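Local coordinates for protein glucose-6-phosphate dehydrogenase (Trypanosoma cruzi, PDB 5AQ1) that catalyses the NADP-dependent oxidation of glucose 6-phosphate, the step by which the pentose phosphate pathway begins and yields NADPH, at residues B[238-243]-B[357-362]; B[375-380]-B[393-398]; B[299-304]-B[349-354]; B[216-221]-B[275-280]. All coordinates share one frame; numbering follows the deposited sequence.

Contact 1 (B[238-243]-B[357-362]); sequences NSIACV and HGVPFI
Val-243 and Phe-361 pair in parallel, which is uncommon in a sheet whose neighbouring strands are mostly antiparallel. Val-243 is gripped at both ends of its backbone: its N donates to Pro-360 O at 3.2 Å, and its carbonyl O accepts from Ile-362 N at 2.8 Å. The two side chains lie alongside each other on the same face, with Val-243 CB 3.5 Å from Phe-361 CD2; the valine CG1 is near CD2 and CE2 of the ring, and CG2 near CE2. Phe-361 CG, set beside its own backbone N (chi1 -77°), lays the ring next to the valine, and the ring also packs against Leu-278 of helix 264-282. This pairing joins strands 240-248 and 361-366 in the middle of the large mixed sheet of the C-terminal domain. Just ahead of it, Ala-241 and Cys-242 both face Gln-379 on the next strand, a classic beta bulge. Cys-242 SG lies 3.9 Å from Ile-362 CG1 and also touches Pro-360; Ile-362 itself rests on Ile-501 of helix 495-504. Before the strands pair, Ile-240 CG2 meets Val-359 CG1 at 3.8 Å, and Trp-356 packs against Ile-240.

Contact 2 (B[375-380]-B[393-398]); sequences DIRIQF and RNELVI
Arg-377 and Glu-395 meet because the arginine places CG beside its own backbone N (chi1 -73°) and runs extended to NE, while Glu-395 turns CG anti to its N (chi1 -153°) and reaches over to strand 373-380. Arg-377 NH1 then forms a salt bridge with Glu-395 OE1 at 2.7 Å, whose hydrogen bond is weak, the N-H being bent to 125°. Arg-377 NE holds Asp-375 OD2 at 3.0 Å, and Val-397 CG1 lies over one guanidinium face. Further along, Gln-379 NE2 donates to Glu-395 OE2 at 3.2 Å from above the carboxylate plane; Tyr-506 OH binds the same oxygen. The other end of that amide, Gln-379 OE1, accepts from Arg-393 NH1 at 2.8 Å, near the guanidinium plane, and from Lys-507 N. Beneath this polar chain runs a regular antiparallel ladder in the C-terminal domain sheet: Ile-376 with Ile-398 and Ile-378 with Leu-396 are hydrogen-bonded pairs, and their side chains make the apolar opposite face. Asn-394 turns its amide to Asn-228 and Val-230 of a second subunit. With Arg-377 between two carboxylates and Glu-395 bound through both oxygens, both acids are probably kept ionised, their charge partly offset by the arginine.

Contact 3 (B[299-304]-B[349-354]); sequences VQVLRQ and LHVNND
Gln-304 and Asn-353 join their side-chain amides across this contact: Asn-353 ND2 donates to Gln-304 OE1 at 2.7 Å. The donor approaches almost straight on to the glutamine carbonyl (C=O...N 170°), and the two amide planes stand nearly perpendicular, 86° apart. Gln-304 also uses its backbone, its O accepting from Asn-352 N at 3.0 Å, so one residue grips two successive loop positions. Beside these bonds, Val-301 CG2 touches Val-351 CG1 at 4.0 Å. Asn-353 can reach the glutamine because its CG lies between backbone N and carbonyl carbon (chi1 69°), and its OD1 is held in turn by Trp-356 N. The loop is bent by an inverse gamma turn centred on Asn-352, closed by a weak bond from Asn-353 N to Val-351 O. On the other side, Gln-304 N bonds to Val-301 O as the chain leaves helix 291-302, whose Leu-302 packs on helix 264-282. The contact thus fastens the end of that helix to the loop following strand 344-349. Further out, Arg-385 of a third subunit binds Asn-352 O and packs on Gln-304, while Asp-354 forms salt bridges with Lys-285 and Arg-229 of a fourth. Since Trp-356 N can only donate, it fixes which end of the Asn-353 amide is oxygen, and ND2 is thereby presented to Gln-304 as a donor.

Contact 4 (B[216-221]-B[275-280]); sequences EMVQNI and TQILSL
Val-218 and Ile-277 bring their backbones within 6.9 Å at CA, and Ile-221 and Leu-280, one helical turn further on in each segment, come within 6.7 Å. This is helix-to-helix packing by two i, i+3 pairs: the short helix 216-219 and the start of the next one lie against helix 264-282, with no hydrogen bond between the two segments. Val-218 CG1 reaches both opposing residues. Placed anti to the backbone N (chi1 178°), that methyl meets Leu-280 CD1 at 3.8 Å and Ile-277 CG1 at 4.2 Å, while CG2 touches the same Ile-277 carbon. Ile-221 sends CD1 to Leu-280 CD1 at 4.1 Å and toward Ile-277 CG2, crossing Leu-280 at about a right angle. The substrate site is close by: Lys-215, Asp-268 and His-273 all line the glucose 6-phosphate pocket. The apolar seam therefore joins helix 264-282, which carries Asp-268 and His-273, to the helix that directly follows Lys-215. Glu-216, which takes no part in the seam, forms a salt bridge with Lys-413 of a second subunit. Ile-221 CG2 rests 3.8 Å from Leu-280 O, the carbonyl oxygen that also accepts a hydrogen bond from Arg-225 NH1.

How the contacts relate
From the N terminus, 216-221 comes first, followed by 238-243; contact 4 then closes at 275-280 while contact 1 is still open, so the two cross. Contact 3 opens at 299-304 and closes at 349-354, wholly within the loop of contact 1, which shuts just afterwards at 357-362. Contact 2 follows in series, closing a hairpin with a long connection. Contacts 1 and 2 build one sheet, joined where Cys-242 O and Ala-241 N bond to Gln-379. Both segments of contact 4 also lie on that sheet, Ile-277 and Ile-221 meeting Ile-376, and Met-217 meeting Ile-398. Contact 3 adds helix 291-302, and its Leu-349 touches Leu-278 of contact 4.

Contact 1 (B[238-243]-B[357-362])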
# COMPACT_ATOMS: atom_id res chain seq x y z
N ASN B 238 -3.85 5.44 -5.23
CA ASN B 238 -2.50 5.63 -4.70
C ASN B 238 -1.44 5.73 -5.79
O ASN B 238 -0.48 6.48 -5.66
CB ASN B 238 -2.11 4.50 -3.75
CG ASN B 238 -3.02 4.41 -2.54
OD1 ASN B 238 -3.73 5.36 -2.20
ND2 ASN B 238 -2.98 3.27 -1.86
N SER B 239 -1.62 4.96 -6.86
CA SER B 239 -0.66 4.90 -7.97
C SER B 239 -1.18 5.54 -9.27
O SER B 239 -0.38 6.02 -10.08
CB SER B 239 -0.27 3.45 -8.25
OG SER B 239 0.43 2.89 -7.15
N ILE B 240 -2.50 5.55 -9.46
CA ILE B 240 -3.08 6.06 -10.71
C ILE B 240 -3.47 7.53 -10.57
O ILE B 240 -4.19 7.92 -9.65
CB ILE B 240 -4.30 5.22 -11.14
CG1 ILE B 240 -3.86 3.80 -11.48
CG2 ILE B 240 -4.98 5.86 -12.35
CD1 ILE B 240 -5.01 2.84 -11.72
N ALA B 241 -2.99 8.34 -11.52
CA ALA B 241 -3.27 9.77 -11.56
C ALA B 241 -4.47 10.10 -12.44
O ALA B 241 -5.23 11.01 -12.13
CB ALA B 241 -2.04 10.52 -12.06
N CYS B 242 -4.62 9.36 -13.54
CA CYS B 242 -5.66 9.65 -14.52
C CYS B 242 -5.88 8.47 -15.46
O CYS B 242 -4.93 7.78 -15.84
CB CYS B 242 -5.27 10.89 -15.33
SG CYS B 242 -6.48 11.35 -16.59
N VAL B 243 -7.14 8.24 -15.83
CA VAL B 243 -7.51 7.19 -16.79
C VAL B 243 -8.24 7.81 -17.98
O VAL B 243 -9.22 8.53 -17.80
CB VAL B 243 -8.41 6.13 -16.14
CG1 VAL B 243 -8.88 5.11 -17.17
CG2 VAL B 243 -7.68 5.43 -15.00
N HIS B 357 -11.38 7.38 -5.60
CA HIS B 357 -11.60 8.76 -5.18
C HIS B 357 -10.47 9.67 -5.66
O HIS B 357 -9.29 9.37 -5.46
CB HIS B 357 -11.74 8.87 -3.66
CG HIS B 357 -11.97 10.27 -3.17
ND1 HIS B 357 -13.11 10.98 -3.47
CD2 HIS B 357 -11.20 11.08 -2.41
CE1 HIS B 357 -13.04 12.18 -2.90
NE2 HIS B 357 -11.89 12.26 -2.26
N GLY B 358 -10.85 10.76 -6.32
CA GLY B 358 -9.89 11.76 -6.79
C GLY B 358 -9.23 11.45 -8.12
O GLY B 358 -8.42 12.25 -8.59
N VAL B 359 -9.55 10.31 -8.72
CA VAL B 359 -8.95 9.91 -10.00
C VAL B 359 -9.90 10.29 -11.12
O VAL B 359 -10.97 9.69 -11.26
CB VAL B 359 -8.68 8.40 -10.05
CG1 VAL B 359 -7.99 8.01 -11.35
CG2 VAL B 359 -7.84 7.97 -8.86
N PRO B 360 -9.53 11.30 -11.93
CA PRO B 360 -10.40 11.69 -13.04
C PRO B 360 -10.43 10.64 -14.16
O PRO B 360 -9.38 10.12 -14.56
CB PRO B 360 -9.76 12.99 -13.54
CG PRO B 360 -8.32 12.86 -13.18
CD PRO B 360 -8.32 12.13 -11.87
N PHE B 361 -11.62 10.36 -14.66
CA PHE B 361 -11.80 9.48 -15.81
C PHE B 361 -12.21 10.29 -17.02
O PHE B 361 -13.29 10.88 -17.03
CB PHE B 361 -12.84 8.40 -15.51
CG PHE B 361 -12.31 7.31 -14.63
CD1 PHE B 361 -12.32 7.44 -13.25
CD2 PHE B 361 -11.79 6.16 -15.19
CE1 PHE B 361 -11.83 6.44 -12.45
CE2 PHE B 361 -11.29 5.15 -14.39
CZ PHE B 361 -11.31 5.29 -13.02
N ILE B 362 -11.34 10.33 -18.02
CA ILE B 362 -11.60 11.07 -19.25
C ILE B 362 -12.14 10.11 -20.31
O ILE B 362 -11.44 9.20 -20.74
CB ILE B 362 -10.32 11.72 -19.82
CG1 ILE B 362 -9.53 12.45 -18.73
CG2 ILE B 362 -10.67 12.68 -20.95
CD1 ILE B 362 -10.31 13.52 -18.01

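Contact 2 (B[375-380]-B[393-398])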
# COMPACT_ATOMS: atom_id res chain seq x y z
N ASP B 375 -8.26 3.20 -27.74
CA ASP B 375 -7.25 2.85 -26.74
C ASP B 375 -7.63 3.26 -25.33
O ASP B 375 -8.49 4.12 -25.11
CB ASP B 375 -5.84 3.34 -27.14
CG ASP B 375 -5.63 4.85 -26.96
OD1 ASP B 375 -6.55 5.57 -26.52
OD2 ASP B 375 -4.51 5.31 -27.27
N ILE B 376 -6.98 2.60 -24.38
CA ILE B 376 -7.16 2.84 -22.96
C ILE B 376 -5.80 3.26 -22.43
O ILE B 376 -4.79 2.60 -22.70
CB ILE B 376 -7.62 1.55 -22.25
CG1 ILE B 376 -8.95 1.07 -22.82
CG2 ILE B 376 -7.74 1.77 -20.74
CD1 ILE B 376 -9.21 -0.40 -22.58
N ARG B 377 -5.75 4.37 -21.70
CA ARG B 377 -4.50 4.85 -21.12
C ARG B 377 -4.63 5.02 -19.61
O ARG B 377 -5.37 5.88 -19.13
CB ARG B 377 -4.09 6.16 -21.79
CG ARG B 377 -3.57 5.97 -23.20
CD ARG B 377 -3.56 7.26 -23.99
NE ARG B 377 -3.09 7.06 -25.36
CZ ARG B 377 -1.82 6.94 -25.72
NH1 ARG B 377 -0.84 6.99 -24.82
NH2 ARG B 377 -1.51 6.77 -27.00
N ILE B 378 -3.90 4.18 -18.87
CA ILE B 378 -3.82 4.28 -17.42
C ILE B 378 -2.55 5.07 -17.09
O ILE B 378 -1.45 4.51 -17.06
CB ILE B 378 -3.73 2.90 -16.74
CG1 ILE B 378 -4.80 1.94 -17.29
CG2 ILE B 378 -3.86 3.03 -15.22
CD1 ILE B 378 -6.22 2.36 -16.99
N GLN B 379 -2.71 6.37 -16.84
CA GLN B 379 -1.57 7.24 -16.55
C GLN B 379 -1.30 7.30 -15.04
O GLN B 379 -2.11 7.80 -14.27
CB GLN B 379 -1.83 8.64 -17.10
CG GLN B 379 -0.67 9.60 -16.94
CD GLN B 379 -0.84 10.86 -17.77
OE1 GLN B 379 -1.26 11.89 -17.26
NE2 GLN B 379 -0.53 10.76 -19.05
N PHE B 380 -0.13 6.79 -14.65
CA PHE B 380 0.26 6.75 -13.24
C PHE B 380 0.83 8.09 -12.77
O PHE B 380 1.12 8.98 -13.57
CB PHE B 380 1.27 5.62 -13.00
CG PHE B 380 0.75 4.26 -13.34
CD1 PHE B 380 -0.08 3.57 -12.47
CD2 PHE B 380 1.07 3.67 -14.56
CE1 PHE B 380 -0.58 2.32 -12.79
CE2 PHE B 380 0.58 2.41 -14.89
CZ PHE B 380 -0.24 1.73 -14.00
N ARG B 393 5.40 10.71 -16.32
CA ARG B 393 4.45 9.74 -15.82
C ARG B 393 4.51 8.44 -16.60
O ARG B 393 4.50 8.46 -17.83
CB ARG B 393 3.03 10.31 -15.89
CG ARG B 393 2.76 11.39 -14.87
CD ARG B 393 1.37 11.94 -15.05
NE ARG B 393 1.00 12.89 -14.01
CZ ARG B 393 -0.19 13.49 -13.93
NH1 ARG B 393 -1.15 13.23 -14.82
NH2 ARG B 393 -0.43 14.34 -12.94
N ASN B 394 4.58 7.32 -15.88
CA ASN B 394 4.37 6.02 -16.50
C ASN B 394 2.95 5.93 -17.03
O ASN B 394 2.05 6.62 -16.55
CB ASN B 394 4.60 4.88 -15.50
CG ASN B 394 6.02 4.81 -14.97
OD1 ASN B 394 6.26 4.18 -13.95
ND2 ASN B 394 6.98 5.46 -15.65
N GLU B 395 2.75 5.07 -18.02
CA GLU B 395 1.44 4.92 -18.63
C GLU B 395 1.29 3.51 -19.18
O GLU B 395 2.13 3.05 -19.94
CB GLU B 395 1.27 5.95 -19.74
CG GLU B 395 -0.16 6.36 -20.01
CD GLU B 395 -0.28 7.25 -21.23
OE1 GLU B 395 0.25 6.88 -22.30
OE2 GLU B 395 -0.89 8.33 -21.13
N LEU B 396 0.23 2.82 -18.76
CA LEU B 396 -0.14 1.57 -19.39
C LEU B 396 -1.11 1.89 -20.52
O LEU B 396 -2.13 2.55 -20.30
CB LEU B 396 -0.80 0.62 -18.39
CG LEU B 396 -1.22 -0.76 -18.93
CD1 LEU B 396 -0.01 -1.55 -19.41
CD2 LEU B 396 -1.97 -1.52 -17.85
N VAL B 397 -0.78 1.44 -21.72
CA VAL B 397 -1.60 1.69 -22.89
C VAL B 397 -2.13 0.37 -23.44
O VAL B 397 -1.34 -0.51 -23.79
CB VAL B 397 -0.79 2.41 -23.98
CG1 VAL B 397 -1.68 2.74 -25.18
CG2 VAL B 397 -0.16 3.67 -23.41
N ILE B 398 -3.45 0.23 -23.48
CA ILE B 398 -4.09 -0.90 -24.15
C ILE B 398 -4.76 -0.36 -25.41
O ILE B 398 -5.69 0.45 -25.31
CB ILE B 398 -5.15 -1.57 -23.25
CG1 ILE B 398 -4.49 -2.16 -22.00
CG2 ILE B 398 -5.89 -2.66 -24.01
CD1 ILE B 398 -5.44 -2.33 -20.84

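Contact 3 (B[299-304]-B[349-354])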
# COMPACT_ATOMS: atom_id res chain seq x y z
N VAL B 299 -22.10 -3.92 -12.50
CA VAL B 299 -23.25 -3.13 -12.08
C VAL B 299 -22.91 -2.32 -10.83
O VAL B 299 -23.26 -1.14 -10.74
CB VAL B 299 -24.48 -4.01 -11.78
CG1 VAL B 299 -25.61 -3.18 -11.17
CG2 VAL B 299 -24.97 -4.69 -13.05
N GLN B 300 -22.24 -2.96 -9.88
CA GLN B 300 -21.89 -2.34 -8.60
C GLN B 300 -21.11 -1.05 -8.79
O GLN B 300 -21.44 -0.03 -8.19
CB GLN B 300 -21.07 -3.34 -7.77
CG GLN B 300 -20.61 -2.84 -6.40
CD GLN B 300 -21.76 -2.43 -5.51
OE1 GLN B 300 -22.86 -2.96 -5.62
NE2 GLN B 300 -21.51 -1.49 -4.61
N VAL B 301 -20.08 -1.09 -9.63
CA VAL B 301 -19.22 0.08 -9.86
C VAL B 301 -19.93 1.16 -10.69
O VAL B 301 -19.75 2.35 -10.42
CB VAL B 301 -17.85 -0.30 -10.48
CG1 VAL B 301 -17.97 -0.72 -11.94
CG2 VAL B 301 -16.87 0.87 -10.36
N LEU B 302 -20.73 0.76 -11.67
CA LEU B 302 -21.45 1.74 -12.48
C LEU B 302 -22.45 2.55 -11.65
O LEU B 302 -22.66 3.74 -11.92
CB LEU B 302 -22.17 1.07 -13.66
CG LEU B 302 -21.31 0.63 -14.85
CD1 LEU B 302 -22.21 0.12 -15.96
CD2 LEU B 302 -20.42 1.75 -15.38
N ARG B 303 -23.04 1.93 -10.63
CA ARG B 303 -23.95 2.64 -9.72
C ARG B 303 -23.22 3.64 -8.81
O ARG B 303 -23.86 4.47 -8.17
CB ARG B 303 -24.77 1.64 -8.90
CG ARG B 303 -25.82 0.91 -9.72
CD ARG B 303 -26.63 -0.09 -8.90
NE ARG B 303 -27.54 0.56 -7.95
CZ ARG B 303 -27.43 0.57 -6.62
NH1 ARG B 303 -26.42 -0.05 -6.00
NH2 ARG B 303 -28.34 1.20 -5.88
N GLN B 304 -21.89 3.55 -8.75
CA GLN B 304 -21.06 4.47 -7.98
C GLN B 304 -20.45 5.60 -8.83
O GLN B 304 -19.75 6.45 -8.30
CB GLN B 304 -19.94 3.70 -7.29
CG GLN B 304 -20.45 2.66 -6.31
CD GLN B 304 -19.35 1.79 -5.75
OE1 GLN B 304 -18.17 1.97 -6.06
NE2 GLN B 304 -19.72 0.84 -4.91
N LEU B 349 -15.51 12.08 -15.80
CA LEU B 349 -16.34 11.38 -14.82
C LEU B 349 -15.55 11.12 -13.54
O LEU B 349 -14.32 11.04 -13.56
CB LEU B 349 -16.84 10.06 -15.39
CG LEU B 349 -17.57 10.14 -16.73
CD1 LEU B 349 -17.98 8.75 -17.19
CD2 LEU B 349 -18.79 11.05 -16.66
N HIS B 350 -16.28 10.98 -12.44
CA HIS B 350 -15.71 10.61 -11.16
C HIS B 350 -16.39 9.34 -10.67
O HIS B 350 -17.62 9.23 -10.72
CB HIS B 350 -15.92 11.73 -10.13
CG HIS B 350 -15.39 13.06 -10.57
ND1 HIS B 350 -14.04 13.33 -10.66
CD2 HIS B 350 -16.03 14.19 -10.97
CE1 HIS B 350 -13.87 14.57 -11.08
NE2 HIS B 350 -15.06 15.11 -11.27
N VAL B 351 -15.60 8.38 -10.22
CA VAL B 351 -16.13 7.18 -9.57
C VAL B 351 -15.97 7.37 -8.07
O VAL B 351 -14.85 7.44 -7.56
CB VAL B 351 -15.38 5.91 -10.02
CG1 VAL B 351 -16.03 4.67 -9.43
CG2 VAL B 351 -15.35 5.82 -11.54
N ASN B 352 -17.10 7.48 -7.36
CA ASN B 352 -17.07 7.77 -5.94
C ASN B 352 -17.00 6.51 -5.07
O ASN B 352 -18.01 6.05 -4.53
CB ASN B 352 -18.25 8.63 -5.52
CG ASN B 352 -18.12 9.12 -4.10
OD1 ASN B 352 -17.02 9.38 -3.62
ND2 ASN B 352 -19.24 9.24 -3.40
N ASN B 353 -15.79 5.99 -4.93
CA ASN B 353 -15.49 4.95 -3.95
C ASN B 353 -14.02 5.05 -3.53
O ASN B 353 -13.29 5.92 -4.01
CB ASN B 353 -15.86 3.56 -4.48
CG ASN B 353 -14.96 3.10 -5.62
OD1 ASN B 353 -13.85 3.58 -5.81
ND2 ASN B 353 -15.45 2.12 -6.38
N ASP B 354 -13.60 4.15 -2.65
CA ASP B 354 -12.29 4.27 -2.03
C ASP B 354 -11.14 3.89 -2.95
O ASP B 354 -10.03 4.39 -2.80
CB ASP B 354 -12.27 3.46 -0.74
CG ASP B 354 -13.26 3.99 0.28
OD1 ASP B 354 -13.05 5.12 0.78
OD2 ASP B 354 -14.25 3.29 0.57

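Contact 4 (B[216-221]-B[275-280])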
# COMPACT_ATOMS: atom_id res chain seq x y z
N GLU B 216 -10.61 -8.46 -28.82
CA GLU B 216 -9.53 -9.16 -28.11
C GLU B 216 -9.05 -8.41 -26.87
O GLU B 216 -9.01 -8.97 -25.78
CB GLU B 216 -8.35 -9.40 -29.06
CG GLU B 216 -7.18 -10.15 -28.44
CD GLU B 216 -7.54 -11.56 -28.01
OE1 GLU B 216 -8.31 -12.24 -28.73
OE2 GLU B 216 -7.04 -12.00 -26.95
N MET B 217 -8.68 -7.14 -27.05
CA MET B 217 -8.04 -6.39 -25.97
C MET B 217 -9.02 -5.94 -24.89
O MET B 217 -8.60 -5.67 -23.76
CB MET B 217 -7.28 -5.18 -26.54
CG MET B 217 -6.23 -5.53 -27.59
SD MET B 217 -5.12 -6.89 -27.15
CE MET B 217 -4.26 -6.18 -25.75
N VAL B 218 -10.31 -5.88 -25.22
CA VAL B 218 -11.34 -5.60 -24.22
C VAL B 218 -11.59 -6.85 -23.38
O VAL B 218 -11.74 -6.77 -22.16
CB VAL B 218 -12.65 -5.10 -24.87
CG1 VAL B 218 -13.73 -4.85 -23.82
CG2 VAL B 218 -12.39 -3.82 -25.65
N GLN B 219 -11.63 -8.01 -24.04
CA GLN B 219 -11.74 -9.31 -23.34
C GLN B 219 -10.57 -9.57 -22.39
O GLN B 219 -10.72 -10.29 -21.40
CB GLN B 219 -11.84 -10.46 -24.35
CG GLN B 219 -13.15 -10.50 -25.13
CD GLN B 219 -13.27 -11.74 -26.00
OE1 GLN B 219 -12.51 -11.93 -26.95
NE2 GLN B 219 -14.24 -12.59 -25.67
N ASN B 220 -9.41 -9.00 -22.70
CA ASN B 220 -8.21 -9.21 -21.90
C ASN B 220 -8.10 -8.31 -20.67
O ASN B 220 -7.21 -8.50 -19.85
CB ASN B 220 -6.97 -9.03 -22.78
CG ASN B 220 -5.71 -9.57 -22.14
OD1 ASN B 220 -5.73 -10.62 -21.49
ND2 ASN B 220 -4.60 -8.86 -22.30
N ILE B 221 -8.99 -7.32 -20.54
CA ILE B 221 -8.92 -6.37 -19.43
C ILE B 221 -9.00 -7.09 -18.09
O ILE B 221 -8.16 -6.88 -17.21
CB ILE B 221 -10.03 -5.31 -19.51
CG1 ILE B 221 -9.81 -4.38 -20.71
CG2 ILE B 221 -10.07 -4.47 -18.23
CD1 ILE B 221 -11.01 -3.53 -21.06
N THR B 275 -18.51 2.92 -21.79
CA THR B 275 -18.97 2.66 -20.43
C THR B 275 -18.74 1.20 -20.05
O THR B 275 -18.44 0.89 -18.90
CB THR B 275 -20.46 3.03 -20.26
OG1 THR B 275 -20.64 4.41 -20.57
CG2 THR B 275 -20.94 2.77 -18.83
N GLN B 276 -18.89 0.29 -21.01
CA GLN B 276 -18.55 -1.12 -20.79
C GLN B 276 -17.07 -1.26 -20.43
O GLN B 276 -16.72 -1.93 -19.46
CB GLN B 276 -18.86 -1.95 -22.04
CG GLN B 276 -20.31 -2.38 -22.16
CD GLN B 276 -20.73 -3.37 -21.10
OE1 GLN B 276 -19.89 -4.04 -20.49
NE2 GLN B 276 -22.03 -3.47 -20.86
N ILE B 277 -16.22 -0.62 -21.23
CA ILE B 277 -14.78 -0.59 -20.96
C ILE B 277 -14.52 0.05 -19.59
O ILE B 277 -13.74 -0.48 -18.80
CB ILE B 277 -14.01 0.15 -22.07
CG1 ILE B 277 -13.99 -0.70 -23.34
CG2 ILE B 277 -12.59 0.46 -21.64
CD1 ILE B 277 -13.61 0.06 -24.59
N LEU B 278 -15.20 1.16 -19.31
CA LEU B 278 -15.07 1.83 -18.01
C LEU B 278 -15.35 0.87 -16.86
O LEU B 278 -14.58 0.82 -15.89
CB LEU B 278 -16.03 3.02 -17.92
CG LEU B 278 -16.12 3.73 -16.56
CD1 LEU B 278 -14.77 4.29 -16.14
CD2 LEU B 278 -17.16 4.83 -16.62
N SER B 279 -16.43 0.10 -16.98
CA SER B 279 -16.85 -0.81 -15.92
C SER B 279 -15.83 -1.92 -15.69
O SER B 279 -15.56 -2.29 -14.55
CB SER B 279 -18.22 -1.42 -16.22
OG SER B 279 -18.14 -2.35 -17.29
N LEU B 280 -15.25 -2.43 -16.77
CA LEU B 280 -14.22 -3.46 -16.66
C LEU B 280 -12.94 -2.93 -16.01
O LEU B 280 -12.28 -3.64 -15.25
CB LEU B 280 -13.90 -4.05 -18.03
CG LEU B 280 -15.03 -4.86 -18.67
CD1 LEU B 280 -14.74 -5.10 -20.15
CD2 LEU B 280 -15.23 -6.18 -17.95